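Long-range contact in ferrous iron uptake transporter protein B (Streptococcus thermophilus, PDB 3TAH), which probably drives ferrous iron uptake across the cell membrane using GTP, the piece here being its cytosolic G-protein domain with the attached helical domain: residues T100-I112 with T161-Y174. The protein carries 1 engineered substitution. Residues are numbered along the deposited sequence; the frame is centred on the assembly and turned at random. Where two conformers were deposited one is given.
Sequences TTQLIETGIPVTI and TTTSTVGDLAFPIY
P109 packs against T161-T163 and V166, and I104 against P172, where the linker between helices 151-159 and 176-189 runs along the helix-turn-strand unit 100-112 of the P-loop GTPase fold. This linker carries the chain from the G domain into the FeoB helical domain, passing the end of helix 93-105 and the start of strand 110-115. The tight part is at P109. Its CG meets the carbonyl O of T162 at 3.5 Å and CB of V166 at 3.8 Å, while its CD rests on CG2 of T163, the two side chains crossing nearly at right angles. CG2 of T161 rests against CB of P109, and its CB lies against OG1 of T111. A water sits within hydrogen-bonding distance of the O atoms of P109 and T161 and 2.8 Å from OG1 of T111. The linker folds back here through an ST motif, with T162 OG1 accepting from T165 N. From G167 to A170 the contact is looser: G167 and D168 lie on the exposed side, and L169 reaches back in, its CD1 3.6 Å from the O of I104. Beyond it packing resumes. With CG1 beside the backbone N (chi1 -65°), CG2 of I104 falls opposite that N and meets CD of P172 at 3.7 Å, beside the O of A170. The last grip is polar and buried. E105, extended beyond CG, sends OE1 to a salt bridge with R249, its carboxylate tying helix 93-105 to helix 241-259 and, through Y174, to the linker; a water bridges its OE2 to the O of P172. The Y174 hydroxyl donates to E105 OE2 over 2.6 Å, on the syn side and 25° out of the carboxylate plane, with ring and carboxylate 86° apart.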
loop_
_atom_site.group_PDB
_atom_site.type_symbol
_atom_site.label_atom_id
_atom_site.label_comp_id
_atom_site.label_asym_id
_atom_site.label_seq_id
_atom_site.Cartn_x
_atom_site.Cartn_y
_atom_site.Cartn_z
ATOM N N THR A 100 0.425 -0.490 4.542
ATOM C CA THR A 100 -0.873 -0.098 4.034
ATOM C C THR A 100 -0.903 1.390 3.667
ATOM O O THR A 100 -1.409 1.767 2.597
ATOM C CB THR A 100 -1.969 -0.407 5.071
ATOM O OG1 THR A 100 -1.915 -1.796 5.433
ATOM C CG2 THR A 100 -3.340 -0.031 4.513
ATOM N N THR A 101 -0.338 2.234 4.536
ATOM C CA THR A 101 -0.347 3.682 4.270
ATOM C C THR A 101 0.356 3.998 2.947
ATOM O O THR A 101 -0.079 4.852 2.171
ATOM C CB THR A 101 0.263 4.511 5.438
ATOM O OG1 THR A 101 1.647 4.182 5.627
ATOM C CG2 THR A 101 -0.517 4.310 6.753
ATOM N N GLN A 102 1.442 3.292 2.680
ATOM C CA GLN A 102 2.189 3.467 1.447
ATOM C C GLN A 102 1.457 2.946 0.220
ATOM O O GLN A 102 1.544 3.545 -0.852
ATOM C CB GLN A 102 3.551 2.791 1.564
ATOM C CG GLN A 102 4.428 3.347 2.672
ATOM C CD GLN A 102 5.663 2.511 2.865
ATOM O OE1 GLN A 102 6.414 2.309 1.916
ATOM N NE2 GLN A 102 5.876 2.002 4.080
ATOM N N LEU A 103 0.747 1.831 0.384
ATOM C CA LEU A 103 -0.092 1.283 -0.686
ATOM C C LEU A 103 -1.197 2.265 -1.097
ATOM O O LEU A 103 -1.423 2.472 -2.295
ATOM C CB LEU A 103 -0.684 -0.066 -0.282
ATOM C CG LEU A 103 0.327 -1.190 0.002
ATOM C CD1 LEU A 103 -0.381 -2.413 0.611
ATOM C CD2 LEU A 103 1.140 -1.594 -1.249
ATOM N N ILE A 104 -1.868 2.883 -0.118
ATOM C CA ILE A 104 -2.925 3.856 -0.411
ATOM C C ILE A 104 -2.359 4.991 -1.263
ATOM O O ILE A 104 -2.993 5.453 -2.208
ATOM C CB ILE A 104 -3.586 4.399 0.891
ATOM C CG1 ILE A 104 -4.327 3.268 1.631
ATOM C CG2 ILE A 104 -4.563 5.548 0.572
ATOM C CD1 ILE A 104 -4.802 3.593 3.065
ATOM N N GLU A 105 -1.152 5.431 -0.924
ATOM C CA GLU A 105 -0.506 6.562 -1.587
ATOM C C GLU A 105 -0.158 6.311 -3.066
ATOM O O GLU A 105 0.026 7.264 -3.821
ATOM C CB GLU A 105 0.730 6.973 -0.794
ATOM C CG GLU A 105 0.325 7.592 0.549
ATOM C CD GLU A 105 1.432 7.653 1.576
ATOM O OE1 GLU A 105 2.541 7.122 1.333
ATOM O OE2 GLU A 105 1.179 8.250 2.642
ATOM N N THR A 106 -0.088 5.048 -3.483
ATOM C CA THR A 106 0.139 4.726 -4.901
ATOM C C THR A 106 -1.004 5.202 -5.810
ATOM O O THR A 106 -0.828 5.354 -7.031
ATOM C CB THR A 106 0.327 3.205 -5.139
ATOM O OG1 THR A 106 -0.915 2.527 -4.912
ATOM C CG2 THR A 106 1.454 2.616 -4.265
ATOM N N GLY A 107 -2.182 5.418 -5.223
ATOM C CA GLY A 107 -3.357 5.811 -5.964
ATOM C C GLY A 107 -4.146 4.679 -6.600
ATOM O O GLY A 107 -5.133 4.958 -7.273
ATOM N N ILE A 108 -3.729 3.426 -6.410
ATOM C CA ILE A 108 -4.526 2.277 -6.838
ATOM C C ILE A 108 -5.379 1.887 -5.635
ATOM O O ILE A 108 -4.819 1.529 -4.595
ATOM C CB ILE A 108 -3.673 1.091 -7.224
ATOM C CG1 ILE A 108 -2.736 1.462 -8.369
ATOM C CG2 ILE A 108 -4.567 -0.071 -7.629
ATOM C CD1 ILE A 108 -1.854 0.334 -8.779
ATOM N N PRO A 109 -6.718 1.960 -5.754
ATOM C CA PRO A 109 -7.585 1.737 -4.575
ATOM C C PRO A 109 -7.300 0.449 -3.825
ATOM O O PRO A 109 -7.170 -0.612 -4.450
ATOM C CB PRO A 109 -8.990 1.718 -5.177
ATOM C CG PRO A 109 -8.854 2.662 -6.292
ATOM C CD PRO A 109 -7.544 2.326 -6.923
ATOM N N VAL A 110 -7.191 0.579 -2.508
ATOM C CA VAL A 110 -6.866 -0.520 -1.610
ATOM C C VAL A 110 -8.125 -1.093 -0.968
ATOM O O VAL A 110 -9.013 -0.333 -0.578
ATOM C CB VAL A 110 -5.882 -0.027 -0.512
ATOM C CG1 VAL A 110 -5.734 -1.038 0.605
ATOM C CG2 VAL A 110 -4.532 0.319 -1.159
ATOM N N THR A 111 -8.191 -2.431 -0.892
ATOM C CA THR A 111 -9.191 -3.176 -0.128
ATOM C C THR A 111 -8.378 -4.063 0.835
ATOM O O THR A 111 -7.411 -4.697 0.415
ATOM C CB THR A 111 -10.072 -4.043 -1.034
ATOM O OG1 THR A 111 -10.879 -3.203 -1.873
ATOM C CG2 THR A 111 -10.971 -4.969 -0.204
ATOM N N ILE A 112 -8.750 -4.108 2.113
ATOM C CA ILE A 112 -7.977 -4.865 3.110
ATOM C C ILE A 112 -8.658 -6.184 3.456
ATOM O O ILE A 112 -9.846 -6.172 3.768
ATOM C CB ILE A 112 -7.757 -4.058 4.410
ATOM C CG1 ILE A 112 -6.801 -2.877 4.179
ATOM C CG2 ILE A 112 -7.213 -4.959 5.526
ATOM C CD1 ILE A 112 -6.653 -1.944 5.425
ATOM N N THR A 161 -13.698 -2.226 -6.364
ATOM C CA THR A 161 -12.986 -1.088 -5.795
ATOM C C THR A 161 -11.707 -0.894 -6.620
ATOM O O THR A 161 -10.608 -1.316 -6.228
ATOM C CB THR A 161 -12.670 -1.326 -4.312
ATOM O OG1 THR A 161 -13.865 -1.694 -3.615
ATOM C CG2 THR A 161 -12.062 -0.061 -3.672
ATOM N N THR A 162 -11.868 -0.256 -7.774
ATOM C CA THR A 162 -10.802 -0.153 -8.763
ATOM C C THR A 162 -10.495 1.273 -9.201
ATOM O O THR A 162 -11.213 2.213 -8.856
ATOM C CB THR A 162 -11.156 -0.968 -10.028
ATOM O OG1 THR A 162 -12.182 -0.275 -10.757
ATOM C CG2 THR A 162 -11.606 -2.390 -9.669
ATOM N N THR A 163 -9.414 1.413 -9.970
ATOM C CA THR A 163 -9.029 2.691 -10.568
ATOM C C THR A 163 -10.161 3.240 -11.475
ATOM O O THR A 163 -10.249 4.448 -11.693
ATOM C CB THR A 163 -7.712 2.567 -11.371
ATOM O OG1 THR A 163 -7.864 1.566 -12.385
ATOM C CG2 THR A 163 -6.532 2.182 -10.465
ATOM N N SER A 164 -11.019 2.358 -11.994
ATOM C CA SER A 164 -12.166 2.779 -12.812
ATOM C C SER A 164 -13.361 3.195 -11.958
ATOM O O SER A 164 -14.003 4.203 -12.260
ATOM C CB SER A 164 -12.570 1.682 -13.807
ATOM O OG SER A 164 -11.459 1.299 -14.593
ATOM N N THR A 165 -13.651 2.448 -10.892
ATOM C CA THR A 165 -14.852 2.676 -10.078
ATOM C C THR A 165 -14.727 3.743 -8.981
ATOM O O THR A 165 -15.719 4.365 -8.606
ATOM C CB THR A 165 -15.353 1.353 -9.442
ATOM O OG1 THR A 165 -14.430 0.891 -8.444
ATOM C CG2 THR A 165 -15.525 0.277 -10.509
ATOM N N VAL A 166 -13.521 3.968 -8.469
ATOM C CA VAL A 166 -13.297 4.913 -7.379
ATOM C C VAL A 166 -12.894 6.283 -7.927
ATOM O O VAL A 166 -12.081 6.371 -8.860
ATOM C CB VAL A 166 -12.217 4.348 -6.399
ATOM C CG1 VAL A 166 -11.829 5.352 -5.292
ATOM C CG2 VAL A 166 -12.713 3.067 -5.788
ATOM N N GLY A 167 -13.461 7.334 -7.336
ATOM C CA GLY A 167 -13.163 8.719 -7.693
ATOM C C GLY A 167 -11.960 9.258 -6.941
ATOM O O GLY A 167 -10.849 8.730 -7.083
ATOM N N ASP A 168 -12.171 10.292 -6.129
ATOM C CA ASP A 168 -11.073 10.960 -5.416
ATOM C C ASP A 168 -10.304 10.022 -4.474
ATOM O O ASP A 168 -10.887 9.117 -3.892
ATOM C CB ASP A 168 -11.588 12.162 -4.599
ATOM C CG ASP A 168 -12.028 13.341 -5.468
ATOM O OD1 ASP A 168 -11.851 13.317 -6.707
ATOM O OD2 ASP A 168 -12.558 14.313 -4.884
ATOM N N LEU A 169 -8.999 10.262 -4.342
ATOM C CA LEU A 169 -8.152 9.508 -3.413
ATOM C C LEU A 169 -8.405 9.976 -1.976
ATOM O O LEU A 169 -8.322 11.165 -1.703
ATOM C CB LEU A 169 -6.664 9.692 -3.771
ATOM C CG LEU A 169 -5.597 8.985 -2.913
ATOM C CD1 LEU A 169 -5.823 7.476 -2.927
ATOM C CD2 LEU A 169 -4.134 9.340 -3.335
ATOM N N ALA A 170 -8.725 9.056 -1.067
ATOM C CA ALA A 170 -8.759 9.372 0.371
ATOM C C ALA A 170 -7.439 8.894 0.958
ATOM O O ALA A 170 -7.300 7.728 1.330
ATOM C CB ALA A 170 -9.935 8.718 1.063
ATOM N N PHE A 171 -6.458 9.791 1.034
ATOM C CA PHE A 171 -5.118 9.428 1.496
ATOM C C PHE A 171 -4.932 9.758 2.978
ATOM O O PHE A 171 -5.553 10.709 3.473
ATOM C CB PHE A 171 -4.049 10.148 0.665
ATOM C CG PHE A 171 -4.208 11.650 0.625
ATOM C CD1 PHE A 171 -3.764 12.447 1.679
ATOM C CD2 PHE A 171 -4.804 12.270 -0.478
ATOM C CE1 PHE A 171 -3.909 13.828 1.641
ATOM C CE2 PHE A 171 -4.954 13.654 -0.519
ATOM C CZ PHE A 171 -4.509 14.432 0.538
ATOM N N PRO A 172 -4.081 8.992 3.687
ATOM C CA PRO A 172 -3.747 9.357 5.074
ATOM C C PRO A 172 -3.251 10.799 5.173
ATOM O O PRO A 172 -2.317 11.180 4.480
ATOM C CB PRO A 172 -2.616 8.384 5.441
ATOM C CG PRO A 172 -2.890 7.191 4.593
ATOM C CD PRO A 172 -3.441 7.722 3.298
ATOM N N ILE A 173 -3.898 11.595 6.016
ATOM C CA ILE A 173 -3.527 12.994 6.198
ATOM C C ILE A 173 -2.598 13.058 7.399
ATOM O O ILE A 173 -2.955 12.595 8.486
ATOM C CB ILE A 173 -4.773 13.903 6.398
ATOM C CG1 ILE A 173 -5.656 13.883 5.156
ATOM C CG2 ILE A 173 -4.356 15.352 6.722
ATOM C CD1 ILE A 173 -7.010 14.587 5.354
ATOM N N TYR A 174 -1.407 13.616 7.197
ATOM C CA TYR A 174 -0.381 13.721 8.234
ATOM C C TYR A 174 -0.384 15.117 8.859
ATOM O O TYR A 174 -1.247 15.940 8.541
ATOM C CB TYR A 174 0.991 13.391 7.636
ATOM C CG TYR A 174 1.019 12.031 6.991
ATOM C CD1 TYR A 174 0.631 10.891 7.717
ATOM C CD2 TYR A 174 1.416 11.861 5.685
ATOM C CE1 TYR A 174 0.641 9.620 7.139
ATOM C CE2 TYR A 174 1.420 10.592 5.092
ATOM C CZ TYR A 174 1.039 9.477 5.832
ATOM O OH TYR A 174 1.043 8.223 5.278
HETATM O O HOH W 1 -0.962 9.927 2.454
HETATM O O HOH W 2 -9.320 -2.406 -4.069
#